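Local coordinates for beta-d-glucoside glucohydrolase (Hypocrea jecorina, PDB 3ZZ1), which probably hydrolyses terminal, non-reducing beta-D-glucosyl residues with release of beta-D-glucose in cellulose degradation, at residues Pro8-Ala12 with Ala294-Leu298; Ile145-Gln149 with Ala192-Ala198. All coordinates share one frame; numbering follows the deposited sequence.

Interaction 1: residues Pro8-Ala12 with Ala294-Leu298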
ATOM      1  N   PRO A   8       6.548  -0.091  25.390  1.00 19.35           N
ATOM      2  CA  PRO A   8       5.146  -0.494  25.272  1.00 18.94           C
ATOM      3  C   PRO A   8       4.933  -2.018  25.176  1.00 18.35           C
ATOM      4  O   PRO A   8       4.050  -2.546  25.850  1.00 18.41           O
ATOM      5  CB  PRO A   8       4.689   0.227  24.002  1.00 18.91           C
ATOM      6  CG  PRO A   8       5.507   1.481  24.001  1.00 19.15           C
ATOM      7  CD  PRO A   8       6.862   1.049  24.501  1.00 19.36           C
ATOM      8  N   TRP A   9       5.739  -2.712  24.374  1.00 17.72           N
ATOM      9  CA  TRP A   9       5.633  -4.175  24.247  1.00 17.07           C
ATOM     10  C   TRP A   9       6.056  -4.914  25.515  1.00 16.87           C
ATOM     11  O   TRP A   9       5.505  -5.971  25.835  1.00 16.52           O
ATOM     12  CB  TRP A   9       6.463  -4.692  23.072  1.00 16.99           C
ATOM     13  CG  TRP A   9       5.738  -4.766  21.751  1.00 16.55           C
ATOM     14  CD1 TRP A   9       6.053  -4.084  20.617  1.00 16.03           C
ATOM     15  CD2 TRP A   9       4.602  -5.587  21.423  1.00 15.95           C
ATOM     16  NE1 TRP A   9       5.189  -4.421  19.602  1.00 15.99           N
ATOM     17  CE2 TRP A   9       4.286  -5.337  20.070  1.00 15.50           C
ATOM     18  CE3 TRP A   9       3.824  -6.505  22.141  1.00 15.22           C
ATOM     19  CZ2 TRP A   9       3.222  -5.968  19.416  1.00 15.08           C
ATOM     20  CZ3 TRP A   9       2.761  -7.132  21.488  1.00 15.45           C
ATOM     21  CH2 TRP A   9       2.472  -6.857  20.140  1.00 15.20           C
ATOM     22  N   GLY A  10       7.044  -4.362  26.219  1.00 16.60           N
ATOM     23  CA  GLY A  10       7.546  -4.949  27.463  1.00 16.43           C
ATOM     24  C   GLY A  10       6.496  -4.975  28.555  1.00 16.08           C
ATOM     25  O   GLY A  10       6.311  -5.990  29.230  1.00 16.35           O
ATOM     26  N   THR A  11       5.802  -3.852  28.713  1.00 16.03           N
ATOM     27  CA  THR A  11       4.724  -3.714  29.689  1.00 15.62           C
ATOM     28  C   THR A  11       3.518  -4.562  29.289  1.00 15.27           C
ATOM     29  O   THR A  11       2.879  -5.173  30.147  1.00 15.07           O
ATOM     30  CB  THR A  11       4.330  -2.228  29.880  1.00 15.78           C
ATOM     31  OG1 THR A  11       5.483  -1.488  30.305  1.00 16.06           O
ATOM     32  CG2 THR A  11       3.216  -2.070  30.925  1.00 15.79           C
ATOM     33  N   ALA A  12       3.227  -4.609  27.988  1.00 14.86           N
ATOM     34  CA  ALA A  12       2.153  -5.457  27.464  1.00 14.54           C
ATOM     35  C   ALA A  12       2.433  -6.927  27.758  1.00 14.39           C
ATOM     36  O   ALA A  12       1.517  -7.691  28.076  1.00 14.29           O
ATOM     37  CB  ALA A  12       1.977  -5.238  25.972  1.00 14.52           C
ATOM     38  N   ALA A 294      -0.896  -9.863  24.567  1.00 11.10           N
ATOM     39  CA  ALA A 294      -0.003  -8.703  24.618  1.00 11.19           C
ATOM     40  C   ALA A 294      -0.443  -7.609  23.654  1.00 11.02           C
ATOM     41  O   ALA A 294      -0.341  -6.433  23.976  1.00 11.20           O
ATOM     42  CB  ALA A 294       1.426  -9.106  24.334  1.00 11.10           C
ATOM     43  N   ALA A 295      -0.927  -8.007  22.479  1.00 11.04           N
ATOM     44  CA  ALA A 295      -1.404  -7.068  21.464  1.00 11.25           C
ATOM     45  C   ALA A 295      -2.651  -6.339  21.947  1.00 11.30           C
ATOM     46  O   ALA A 295      -2.848  -5.154  21.661  1.00 11.58           O
ATOM     47  CB  ALA A 295      -1.688  -7.801  20.158  1.00 11.18           C
ATOM     48  N   TRP A 296      -3.479  -7.070  22.687  1.00 11.26           N
ATOM     49  CA  TRP A 296      -4.700  -6.558  23.292  1.00 11.19           C
ATOM     50  C   TRP A 296      -4.365  -5.540  24.386  1.00 11.34           C
ATOM     51  O   TRP A 296      -4.962  -4.454  24.443  1.00 11.47           O
ATOM     52  CB  TRP A 296      -5.486  -7.751  23.844  1.00 11.17           C
ATOM     53  CG  TRP A 296      -6.858  -7.476  24.409  1.00 11.29           C
ATOM     54  CD1 TRP A 296      -7.935  -6.958  23.749  1.00 10.38           C
ATOM     55  CD2 TRP A 296      -7.310  -7.786  25.736  1.00 10.01           C
ATOM     56  NE1 TRP A 296      -9.018  -6.892  24.592  1.00 10.27           N
ATOM     57  CE2 TRP A 296      -8.664  -7.401  25.815  1.00 10.06           C
ATOM     58  CE3 TRP A 296      -6.698  -8.347  26.867  1.00 10.22           C
ATOM     59  CZ2 TRP A 296      -9.420  -7.552  26.987  1.00 10.30           C
ATOM     60  CZ3 TRP A 296      -7.451  -8.496  28.036  1.00 10.05           C
ATOM     61  CH2 TRP A 296      -8.795  -8.097  28.084  1.00  9.87           C
ATOM     62  N   TYR A 297      -3.394  -5.879  25.236  1.00 11.18           N
ATOM     63  CA  TYR A 297      -2.954  -4.983  26.304  1.00 11.17           C
ATOM     64  C   TYR A 297      -2.199  -3.772  25.769  1.00 11.28           C
ATOM     65  O   TYR A 297      -2.334  -2.671  26.308  1.00 11.38           O
ATOM     66  CB  TYR A 297      -2.089  -5.725  27.323  1.00 11.09           C
ATOM     67  CG  TYR A 297      -2.875  -6.600  28.273  1.00 11.26           C
ATOM     68  CD1 TYR A 297      -3.781  -6.047  29.172  1.00 11.25           C
ATOM     69  CD2 TYR A 297      -2.696  -7.982  28.290  1.00 11.70           C
ATOM     70  CE1 TYR A 297      -4.507  -6.851  30.060  1.00 10.76           C
ATOM     71  CE2 TYR A 297      -3.416  -8.793  29.167  1.00 11.34           C
ATOM     72  CZ  TYR A 297      -4.318  -8.220  30.047  1.00 11.01           C
ATOM     73  OH  TYR A 297      -5.028  -9.019  30.921  1.00 11.79           O
ATOM     74  N   LEU A 298      -1.410  -3.991  24.716  1.00 11.32           N
ATOM     75  CA  LEU A 298      -0.621  -2.943  24.060  1.00 11.52           C
ATOM     76  C   LEU A 298      -1.494  -1.811  23.531  1.00 11.64           C
ATOM     77  O   LEU A 298      -1.128  -0.643  23.631  1.00 11.67           O
ATOM     78  CB  LEU A 298       0.211  -3.535  22.908  1.00 11.20           C
ATOM     79  CG  LEU A 298       1.067  -2.590  22.043  1.00 11.13           C
ATOM     80  CD1 LEU A 298       2.363  -2.220  22.724  1.00 10.59           C
ATOM     81  CD2 LEU A 298       1.352  -3.214  20.684  1.00 11.28           C
TER

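Interaction 2: residues Ile145-Gln149 with Ala192-Ala198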
ATOM      1  N   ILE A 145       0.477   2.510  10.663  1.00 11.29           N
ATOM      2  CA  ILE A 145       0.304   1.693  11.861  1.00 11.28           C
ATOM      3  C   ILE A 145       0.357   2.552  13.122  1.00 11.41           C
ATOM      4  O   ILE A 145      -0.432   2.346  14.036  1.00 11.13           O
ATOM      5  CB  ILE A 145       1.320   0.522  11.891  1.00 11.07           C
ATOM      6  CG1 ILE A 145       0.871  -0.560  10.904  1.00 10.86           C
ATOM      7  CG2 ILE A 145       1.472  -0.065  13.289  1.00 10.78           C
ATOM      8  CD1 ILE A 145       1.983  -1.435  10.392  1.00  9.89           C
ATOM      9  N   ASN A 146       1.270   3.524  13.156  1.00 12.00           N
ATOM     10  CA  ASN A 146       1.268   4.535  14.218  1.00 12.54           C
ATOM     11  C   ASN A 146      -0.114   5.191  14.309  1.00 12.30           C
ATOM     12  O   ASN A 146      -0.694   5.289  15.391  1.00 12.39           O
ATOM     13  CB  ASN A 146       2.353   5.593  13.977  1.00 12.75           C
ATOM     14  CG  ASN A 146       2.424   6.634  15.094  1.00 14.56           C
ATOM     15  OD1 ASN A 146       1.973   7.774  14.932  1.00 15.08           O
ATOM     16  ND2 ASN A 146       2.993   6.244  16.237  1.00 15.86           N
ATOM     17  N   GLY A 147      -0.644   5.599  13.158  1.00 12.02           N
ATOM     18  CA  GLY A 147      -1.962   6.218  13.073  1.00 12.09           C
ATOM     19  C   GLY A 147      -3.085   5.337  13.596  1.00 12.13           C
ATOM     20  O   GLY A 147      -3.825   5.746  14.494  1.00 11.86           O
ATOM     21  N   ILE A 148      -3.209   4.133  13.035  1.00 12.25           N
ATOM     22  CA  ILE A 148      -4.243   3.180  13.447  1.00 12.50           C
ATOM     23  C   ILE A 148      -4.150   2.890  14.946  1.00 12.78           C
ATOM     24  O   ILE A 148      -5.140   3.024  15.672  1.00 12.68           O
ATOM     25  CB  ILE A 148      -4.169   1.841  12.657  1.00 12.60           C
ATOM     26  CG1 ILE A 148      -4.444   2.063  11.166  1.00 12.83           C
ATOM     27  CG2 ILE A 148      -5.163   0.809  13.219  1.00 12.63           C
ATOM     28  CD1 ILE A 148      -3.936   0.925  10.274  1.00 13.83           C
ATOM     29  N   GLN A 149      -2.958   2.514  15.406  1.00 12.92           N
ATOM     30  CA  GLN A 149      -2.791   2.025  16.782  1.00 13.04           C
ATOM     31  C   GLN A 149      -2.802   3.117  17.854  1.00 13.03           C
ATOM     32  O   GLN A 149      -3.016   2.826  19.030  1.00 13.23           O
ATOM     33  CB  GLN A 149      -1.564   1.109  16.896  1.00 12.88           C
ATOM     34  CG  GLN A 149      -1.645  -0.108  15.961  1.00 12.56           C
ATOM     35  CD  GLN A 149      -0.644  -1.213  16.284  1.00 12.97           C
ATOM     36  OE1 GLN A 149       0.351  -0.997  16.979  1.00 12.79           O
ATOM     37  NE2 GLN A 149      -0.906  -2.405  15.765  1.00 12.47           N
ATOM     38  N   ALA A 192       6.983  -2.109   9.826  1.00  8.77           N
ATOM     39  CA  ALA A 192       5.711  -2.394  10.506  1.00  8.96           C
ATOM     40  C   ALA A 192       5.936  -2.876  11.930  1.00  9.00           C
ATOM     41  O   ALA A 192       5.294  -2.391  12.860  1.00  9.22           O
ATOM     42  CB  ALA A 192       4.882  -3.415   9.721  1.00  8.85           C
ATOM     43  N   VAL A 193       6.864  -3.818  12.088  1.00  9.12           N
ATOM     44  CA  VAL A 193       7.223  -4.361  13.396  1.00  9.20           C
ATOM     45  C   VAL A 193       7.780  -3.254  14.288  1.00  9.58           C
ATOM     46  O   VAL A 193       7.351  -3.102  15.429  1.00  9.73           O
ATOM     47  CB  VAL A 193       8.245  -5.531  13.274  1.00  9.20           C
ATOM     48  CG1 VAL A 193       8.715  -6.003  14.641  1.00  8.52           C
ATOM     49  CG2 VAL A 193       7.642  -6.693  12.489  1.00  9.38           C
ATOM     50  N   GLN A 194       8.714  -2.470  13.753  1.00  9.87           N
ATOM     51  CA  GLN A 194       9.325  -1.366  14.505  1.00 10.12           C
ATOM     52  C   GLN A 194       8.274  -0.335  14.938  1.00 10.13           C
ATOM     53  O   GLN A 194       8.453   0.364  15.931  1.00 10.15           O
ATOM     54  CB  GLN A 194      10.438  -0.705  13.684  1.00 10.09           C
ATOM     55  CG  GLN A 194      11.429   0.129  14.506  1.00 10.09           C
ATOM     56  CD  GLN A 194      10.990   1.578  14.695  1.00  9.85           C
ATOM     57  OE1 GLN A 194      10.160   2.099  13.947  1.00  8.58           O
ATOM     58  NE2 GLN A 194      11.554   2.234  15.705  1.00 10.12           N
ATOM     59  N   ALA A 195       7.173  -0.265  14.190  1.00 10.21           N
ATOM     60  CA  ALA A 195       6.059   0.622  14.517  1.00 10.35           C
ATOM     61  C   ALA A 195       5.151  -0.018  15.561  1.00 10.33           C
ATOM     62  O   ALA A 195       4.089   0.514  15.873  1.00 10.45           O
ATOM     63  CB  ALA A 195       5.262   0.973  13.249  1.00 10.42           C
ATOM     64  N   ASN A 196       5.589  -1.158  16.095  1.00 10.64           N
ATOM     65  CA  ASN A 196       4.841  -1.951  17.077  1.00 10.61           C
ATOM     66  C   ASN A 196       3.531  -2.523  16.543  1.00 10.52           C
ATOM     67  O   ASN A 196       2.545  -2.591  17.275  1.00 10.93           O
ATOM     68  CB  ASN A 196       4.584  -1.162  18.370  1.00 10.68           C
ATOM     69  CG  ASN A 196       5.860  -0.824  19.115  1.00 10.77           C
ATOM     70  OD1 ASN A 196       6.820  -1.595  19.119  1.00 10.94           O
ATOM     71  ND2 ASN A 196       5.872   0.337  19.757  1.00 10.81           N
ATOM     72  N   VAL A 197       3.521  -2.953  15.280  1.00 10.08           N
ATOM     73  CA  VAL A 197       2.330  -3.583  14.719  1.00  9.63           C
ATOM     74  C   VAL A 197       1.937  -4.730  15.642  1.00  9.65           C
ATOM     75  O   VAL A 197       2.802  -5.420  16.190  1.00  9.43           O
ATOM     76  CB  VAL A 197       2.516  -4.040  13.235  1.00  9.73           C
ATOM     77  CG1 VAL A 197       3.374  -5.308  13.123  1.00  9.44           C
ATOM     78  CG2 VAL A 197       1.160  -4.238  12.551  1.00  9.22           C
ATOM     79  N   ALA A 198       0.633  -4.888  15.848  1.00  9.64           N
ATOM     80  CA  ALA A 198       0.106  -5.870  16.786  1.00  9.54           C
ATOM     81  C   ALA A 198       0.193  -7.265  16.200  1.00  9.42           C
ATOM     82  O   ALA A 198       0.553  -8.224  16.893  1.00  9.51           O
ATOM     83  CB  ALA A 198      -1.339  -5.538  17.125  1.00  9.73           C
TER

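Interaction 1: residues Pro8-Ala12 with Ala294-Leu298
A294 meets two residues of 8-12 at once. Its CB lies at the edge of the W9 indole, in the ring plane, 3.7 Å from W9 CZ3, while its carbonyl O stands 3.3 Å from the methyl CB of A12. That carbonyl is already held in the helix by the N of L298, and the A12 methyl settles against this turn of backbone, where CA of A12 and CA of A294 come within 4.8 Å. A295 adds a lighter contact, its CA 4.1 Å from W9 CH2. Y297 contributes its CB, which faces A12; with CG turned anti to the carbonyl carbon the phenol leads away. L298 is the residue of this segment most covered by 8-12. Its CG is anti to the backbone N (chi1 177°), and the two branches part: CD1 packs 3.6 Å from CB of P8, and CD2 sits over one face of W9, 3.7 Å from the centroid of the six-membered ring and 18° off its normal, a CH-pi contact. With an alanine here instead of W9, the CD2 methyl of L298 would probably lose the ring face it rests on, and a gap would open beside A294. The side chains meet by apolar packing, which joins the first turn of helix 8-20 to the last turn of helix 282-298, the two short axes 8.6 Å apart at 118°. Farther along helix 8-20, Y13 and A16 continue the packing on A294, and K15 and A19 that on Y297; W9 also touches the loop residues N196 and P230.

Interaction 2: residues Ile145-Gln149 with Ala192-Ala198
I145 and V197 bring their branched side chains together, and I145 can be followed outward from its backbone. Its CB points at the 192-198 segment and passes 4.2 Å from CB of A195. There the chain forks. CG2 heads for the turn itself: it lies 3.7 Å from O of A195, and close to CB of A195 and CA of V197. CG1, beside the backbone N (chi1 -76°), passes 4.0 Å from V197 CG2, the two side chains crossing at a slant. The tip, CD1, reaches farthest and touches two methyls, 3.6 Å from CB of A192 and equally far from CG2 of V197. One isoleucine thus spans the end of a helix and the chain leaving it. In V197, with CG1 at chi1 75°, CG2 falls anti to the backbone N and faces I145. The turn that I145 packs against is a Schellman motif: N196, at positive phi (64°), is the C-prime residue, with N of V197 bonded to O of A192 at 3.1 Å and N of N196 to O of V193 at 2.7 Å. One helical turn beyond I145, the extended chain of Q149 carries its amide to the backbone of N196 to A198. In the fold, helix 134-150 and helix 178-194 lie next to each other against the TIM-barrel-like sheet of this domain, each leading into a strand, 154-160 and 199-202, which are parallel neighbours. I145 and Q149 rest on A155 of the first strand and A192 on A157. A198 pairs through its backbone with Y232, and N146 is held by R91 of helix 87-103.

How the interactions relate
The two contacts adjoin, their centres about 12 Å apart on the same side of the chain's centre, and interaction 2 is nested along the chain within the loop closed by interaction 1. They meet through the W9 indole, whose CZ2 lies 3.3 Å from O of V197, and through A295 CB, 3.8 Å from CB of A198. Interaction 2 joins consecutive helix-strand units of the barrel-like family 3 N-terminal domain; interaction 1 ties the N-terminal helix 8-20 to helix 282-298, far later in the sequence. Together they pack the start of the chain against helix 282-298 and against the turn that leads into strand 199-202.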